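Local coordinates for putative sugar binding protein (Bacteroides vulgatus ATCC 8482, PDB 3KEZ), which probably binds sugars or other glycan nutrients at the outer membrane, as a calcium-containing member of the SusD family, at residues K224-N236 and S248-V260. Residues are numbered along the deposited sequence; the frame is centred on the assembly and turned at random. Where two conformers were deposited one is given.
Sequences KGAEKEGYALWTN and SASNPGEILFEIV
Glu254 lies across Trp234, its CG 3.7 Å from the centroid of the indole's six-membered ring and over that ring's face. Beyond CG the chain runs on extended, and OE1 accepts a hydrogen bond from Trp234 N at 2.8 Å through its anti lone pair (N-H...O 160°). The same carboxylate forms salt bridges with Arg336 and Arg367 and a hydrogen bond with Ser338, which probably offsets its buried negative charge. Were Trp234 an alanine, Glu254 CG would probably lose the ring it lies over and Ile255 its neighbour, leaving the glutamate chain freer to turn. Tyr231 is clamped between two CH-pi contacts: Leu256 CD2 sits 3.7 Å from its ring centroid on one face, Pro252 CB 3.9 Å on the other. CG lies beside the backbone N (chi1 -63°), which places the ring between Pro252 and Leu256. Between the two aromatics, Ala232 N donates to Gly253 O (3.0 Å). Gly230 ends helix 212-229 in a Schellman motif, and the chain leaving it packs on residues 252-254 and the first residues of strand 255-259. That strand pairs antiparallel with strand 332-336, while helices 195-209 and 337-350 both touch Ala226.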
loop_
_atom_site.group_PDB
_atom_site.type_symbol
_atom_site.label_atom_id
_atom_site.label_comp_id
_atom_site.label_asym_id
_atom_site.label_seq_id
_atom_site.Cartn_x
_atom_site.Cartn_y
_atom_site.Cartn_z
ATOM N N LYS A 224 16.651 -6.287 -9.545
ATOM C CA LYS A 224 18.079 -6.546 -9.746
ATOM C C LYS A 224 18.897 -5.978 -8.577
ATOM O O LYS A 224 19.810 -6.642 -8.064
ATOM C CB LYS A 224 18.566 -5.980 -11.096
ATOM C CG LYS A 224 20.091 -5.872 -11.255
ATOM C CD LYS A 224 20.512 -5.650 -12.702
ATOM C CE LYS A 224 22.015 -5.354 -12.808
ATOM N NZ LYS A 224 22.495 -5.420 -14.220
ATOM N N GLY A 225 18.570 -4.758 -8.178
ATOM C CA GLY A 225 19.244 -4.109 -7.054
ATOM C C GLY A 225 18.986 -4.754 -5.700
ATOM O O GLY A 225 19.927 -4.984 -4.931
ATOM N N ALA A 226 17.715 -5.035 -5.396
ATOM C CA ALA A 226 17.357 -5.670 -4.113
ATOM C C ALA A 226 18.005 -7.042 -4.026
ATOM O O ALA A 226 18.582 -7.407 -2.985
ATOM C CB ALA A 226 15.853 -5.805 -3.932
ATOM N N GLU A 227 17.939 -7.814 -5.104
ATOM C CA GLU A 227 18.545 -9.156 -5.052
ATOM C C GLU A 227 20.090 -9.090 -4.944
ATOM O O GLU A 227 20.678 -9.888 -4.218
ATOM C CB GLU A 227 18.019 -10.062 -6.177
ATOM C CG GLU A 227 16.470 -10.310 -6.016
ATOM C CD GLU A 227 15.871 -11.194 -7.067
ATOM O OE1 GLU A 227 16.597 -11.540 -8.035
ATOM O OE2 GLU A 227 14.684 -11.576 -6.908
ATOM N N LYS A 228 20.752 -8.134 -5.603
ATOM C CA LYS A 228 22.207 -7.951 -5.352
ATOM C C LYS A 228 22.477 -7.637 -3.880
ATOM O O LYS A 228 23.502 -7.986 -3.335
ATOM C CB LYS A 228 22.795 -6.790 -6.150
ATOM C CG LYS A 228 23.012 -7.031 -7.626
ATOM C CD LYS A 228 23.901 -5.947 -8.283
ATOM C CE LYS A 228 23.838 -6.060 -9.820
ATOM N NZ LYS A 228 25.190 -6.006 -10.475
ATOM N N GLU A 229 21.557 -6.928 -3.257
ATOM C CA GLU A 229 21.669 -6.579 -1.849
ATOM C C GLU A 229 21.356 -7.764 -0.906
ATOM O O GLU A 229 21.655 -7.691 0.290
ATOM C CB GLU A 229 20.791 -5.355 -1.576
ATOM C CG GLU A 229 21.200 -4.541 -0.405
ATOM C CD GLU A 229 22.601 -3.992 -0.541
ATOM O OE1 GLU A 229 23.045 -3.803 -1.694
ATOM O OE2 GLU A 229 23.249 -3.761 0.508
ATOM N N GLY A 230 20.807 -8.863 -1.436
ATOM C CA GLY A 230 20.552 -10.088 -0.668
ATOM C C GLY A 230 19.101 -10.339 -0.304
ATOM O O GLY A 230 18.760 -11.319 0.378
ATOM N N TYR A 231 18.217 -9.452 -0.744
ATOM C CA TYR A 231 16.802 -9.723 -0.620
ATOM C C TYR A 231 16.455 -10.849 -1.597
ATOM O O TYR A 231 17.081 -11.025 -2.622
ATOM C CB TYR A 231 15.981 -8.483 -0.947
ATOM C CG TYR A 231 16.149 -7.262 -0.058
ATOM C CD1 TYR A 231 17.101 -6.287 -0.359
ATOM C CD2 TYR A 231 15.301 -7.030 1.029
ATOM C CE1 TYR A 231 17.229 -5.118 0.413
ATOM C CE2 TYR A 231 15.423 -5.859 1.814
ATOM C CZ TYR A 231 16.376 -4.911 1.493
ATOM O OH TYR A 231 16.510 -3.771 2.231
ATOM N N ALA A 232 15.473 -11.656 -1.252
ATOM C CA ALA A 232 15.076 -12.731 -2.120
ATOM C C ALA A 232 13.634 -13.025 -1.780
ATOM O O ALA A 232 13.211 -12.869 -0.629
ATOM C CB ALA A 232 16.002 -13.971 -1.935
ATOM N N LEU A 233 12.864 -13.403 -2.789
ATOM C CA LEU A 233 11.517 -13.889 -2.583
ATOM C C LEU A 233 11.557 -15.019 -1.553
ATOM O O LEU A 233 12.429 -15.911 -1.596
ATOM C CB LEU A 233 10.914 -14.411 -3.898
ATOM C CG LEU A 233 10.572 -13.435 -5.044
ATOM C CD1 LEU A 233 10.014 -14.244 -6.272
ATOM C CD2 LEU A 233 9.619 -12.388 -4.588
ATOM N N TRP A 234 10.629 -14.960 -0.612
ATOM C CA TRP A 234 10.455 -16.053 0.359
ATOM C C TRP A 234 10.208 -17.361 -0.377
ATOM O O TRP A 234 9.350 -17.422 -1.258
ATOM C CB TRP A 234 9.266 -15.758 1.292
ATOM C CG TRP A 234 9.527 -14.683 2.309
ATOM C CD1 TRP A 234 10.701 -14.443 2.987
ATOM C CD2 TRP A 234 8.597 -13.730 2.782
ATOM N NE1 TRP A 234 10.543 -13.365 3.840
ATOM C CE2 TRP A 234 9.262 -12.907 3.718
ATOM C CE3 TRP A 234 7.259 -13.450 2.480
ATOM C CZ2 TRP A 234 8.632 -11.868 4.357
ATOM C CZ3 TRP A 234 6.655 -12.425 3.122
ATOM C CH2 TRP A 234 7.330 -11.649 4.052
ATOM N N THR A 235 10.943 -18.411 -0.024
ATOM C CA THR A 235 10.731 -19.714 -0.650
ATOM C C THR A 235 9.332 -20.264 -0.334
ATOM O O THR A 235 8.649 -19.818 0.602
ATOM C CB THR A 235 11.755 -20.750 -0.192
ATOM O OG1 THR A 235 11.536 -21.027 1.193
ATOM C CG2 THR A 235 13.207 -20.248 -0.400
ATOM N N ASN A 236 8.907 -21.234 -1.123
ATOM C CA ASN A 236 7.663 -21.963 -0.840
ATOM C C ASN A 236 7.661 -22.488 0.603
ATOM O O ASN A 236 6.687 -22.355 1.318
ATOM C CB ASN A 236 7.531 -23.098 -1.851
ATOM C CG ASN A 236 6.327 -23.945 -1.638
ATOM O OD1 ASN A 236 6.417 -24.989 -0.974
ATOM N ND2 ASN A 236 5.194 -23.552 -2.230
ATOM N N SER A 248 16.945 -8.913 9.000
ATOM C CA SER A 248 18.141 -8.117 9.235
ATOM C C SER A 248 18.978 -8.066 7.962
ATOM O O SER A 248 18.672 -8.751 6.976
ATOM C CB SER A 248 18.971 -8.787 10.348
ATOM O OG SER A 248 19.523 -10.004 9.881
ATOM N N ALA A 249 20.068 -7.297 8.000
ATOM C CA ALA A 249 20.916 -7.110 6.819
ATOM C C ALA A 249 21.430 -8.441 6.313
ATOM O O ALA A 249 21.462 -8.663 5.104
ATOM C CB ALA A 249 22.105 -6.137 7.124
ATOM N N SER A 250 21.820 -9.334 7.232
ATOM C CA SER A 250 22.267 -10.685 6.870
ATOM C C SER A 250 21.150 -11.611 6.404
ATOM O O SER A 250 21.407 -12.561 5.689
ATOM C CB SER A 250 23.036 -11.365 8.045
ATOM O OG SER A 250 22.216 -11.481 9.210
ATOM N N ASN A 251 19.909 -11.358 6.821
ATOM C CA ASN A 251 18.746 -12.124 6.309
ATOM C C ASN A 251 17.591 -11.223 5.991
ATOM O O ASN A 251 16.664 -11.155 6.768
ATOM C CB ASN A 251 18.267 -13.095 7.366
ATOM C CG ASN A 251 19.322 -13.998 7.776
ATOM O OD1 ASN A 251 19.876 -14.697 6.933
ATOM N ND2 ASN A 251 19.676 -13.976 9.067
ATOM N N PRO A 252 17.647 -10.515 4.858
ATOM C CA PRO A 252 16.603 -9.482 4.639
ATOM C C PRO A 252 15.218 -9.979 4.324
ATOM O O PRO A 252 14.245 -9.206 4.412
ATOM C CB PRO A 252 17.110 -8.691 3.446
ATOM C CG PRO A 252 18.427 -9.177 3.117
ATOM C CD PRO A 252 18.781 -10.380 3.938
ATOM N N GLY A 253 15.108 -11.234 3.884
ATOM C CA GLY A 253 13.841 -11.686 3.350
ATOM C C GLY A 253 13.453 -10.891 2.110
ATOM O O GLY A 253 14.315 -10.502 1.295
ATOM N N GLU A 254 12.162 -10.620 1.967
ATOM C CA GLU A 254 11.715 -9.896 0.809
ATOM C C GLU A 254 11.021 -8.584 1.101
ATOM O O GLU A 254 10.633 -7.911 0.164
ATOM C CB GLU A 254 10.823 -10.771 -0.091
ATOM C CG GLU A 254 9.442 -11.147 0.446
ATOM C CD GLU A 254 8.561 -11.719 -0.657
ATOM O OE1 GLU A 254 8.675 -12.935 -0.972
ATOM O OE2 GLU A 254 7.716 -10.957 -1.179
ATOM N N ILE A 255 10.834 -8.221 2.369
ATOM C CA ILE A 255 10.200 -6.916 2.661
ATOM C C ILE A 255 11.188 -5.760 2.474
ATOM O O ILE A 255 12.207 -5.665 3.171
ATOM C CB ILE A 255 9.596 -6.809 4.061
ATOM C CG1 ILE A 255 8.535 -7.916 4.299
ATOM C CG2 ILE A 255 9.008 -5.371 4.254
ATOM C CD1 ILE A 255 8.262 -8.226 5.807
ATOM N N LEU A 256 10.843 -4.874 1.549
ATOM C CA LEU A 256 11.673 -3.761 1.160
ATOM C C LEU A 256 11.341 -2.518 1.988
ATOM O O LEU A 256 12.168 -1.611 2.143
ATOM C CB LEU A 256 11.497 -3.491 -0.332
ATOM C CG LEU A 256 11.759 -4.657 -1.288
ATOM C CD1 LEU A 256 11.489 -4.232 -2.804
ATOM C CD2 LEU A 256 13.202 -5.195 -1.152
ATOM N N PHE A 257 10.120 -2.445 2.495
ATOM C CA PHE A 257 9.789 -1.422 3.478
ATOM C C PHE A 257 8.797 -1.991 4.463
ATOM O O PHE A 257 7.689 -2.409 4.091
ATOM C CB PHE A 257 9.256 -0.156 2.816
ATOM C CG PHE A 257 8.829 0.934 3.796
ATOM C CD1 PHE A 257 9.602 1.248 4.910
ATOM C CD2 PHE A 257 7.703 1.696 3.545
ATOM C CE1 PHE A 257 9.241 2.252 5.771
ATOM C CE2 PHE A 257 7.318 2.715 4.414
ATOM C CZ PHE A 257 8.106 2.997 5.537
ATOM N N GLU A 258 9.231 -1.994 5.724
ATOM C CA GLU A 258 8.525 -2.604 6.840
ATOM C C GLU A 258 8.144 -1.495 7.842
ATOM O O GLU A 258 8.980 -0.651 8.171
ATOM C CB GLU A 258 9.446 -3.658 7.491
ATOM C CG GLU A 258 8.779 -4.480 8.587
ATOM C CD GLU A 258 9.596 -5.676 9.059
ATOM O OE1 GLU A 258 10.842 -5.629 9.092
ATOM O OE2 GLU A 258 8.965 -6.658 9.433
ATOM N N ILE A 259 6.864 -1.433 8.237
ATOM C CA ILE A 259 6.468 -0.669 9.406
ATOM C C ILE A 259 6.778 -1.553 10.613
ATOM O O ILE A 259 6.261 -2.692 10.713
ATOM C CB ILE A 259 4.966 -0.256 9.423
ATOM C CG1 ILE A 259 4.570 0.560 8.171
ATOM C CG2 ILE A 259 4.615 0.475 10.721
ATOM C CD1 ILE A 259 5.348 1.885 7.963
ATOM N N VAL A 260 7.635 -1.041 11.504
ATOM C CA VAL A 260 8.049 -1.738 12.724
ATOM C C VAL A 260 7.193 -1.285 13.914
ATOM O O VAL A 260 7.202 -0.107 14.289
ATOM C CB VAL A 260 9.536 -1.506 13.035
ATOM C CG1 VAL A 260 9.936 -2.196 14.353
ATOM C CG2 VAL A 260 10.406 -2.037 11.868
HETATM O O HOH W 1 21.277 -6.867 3.049
#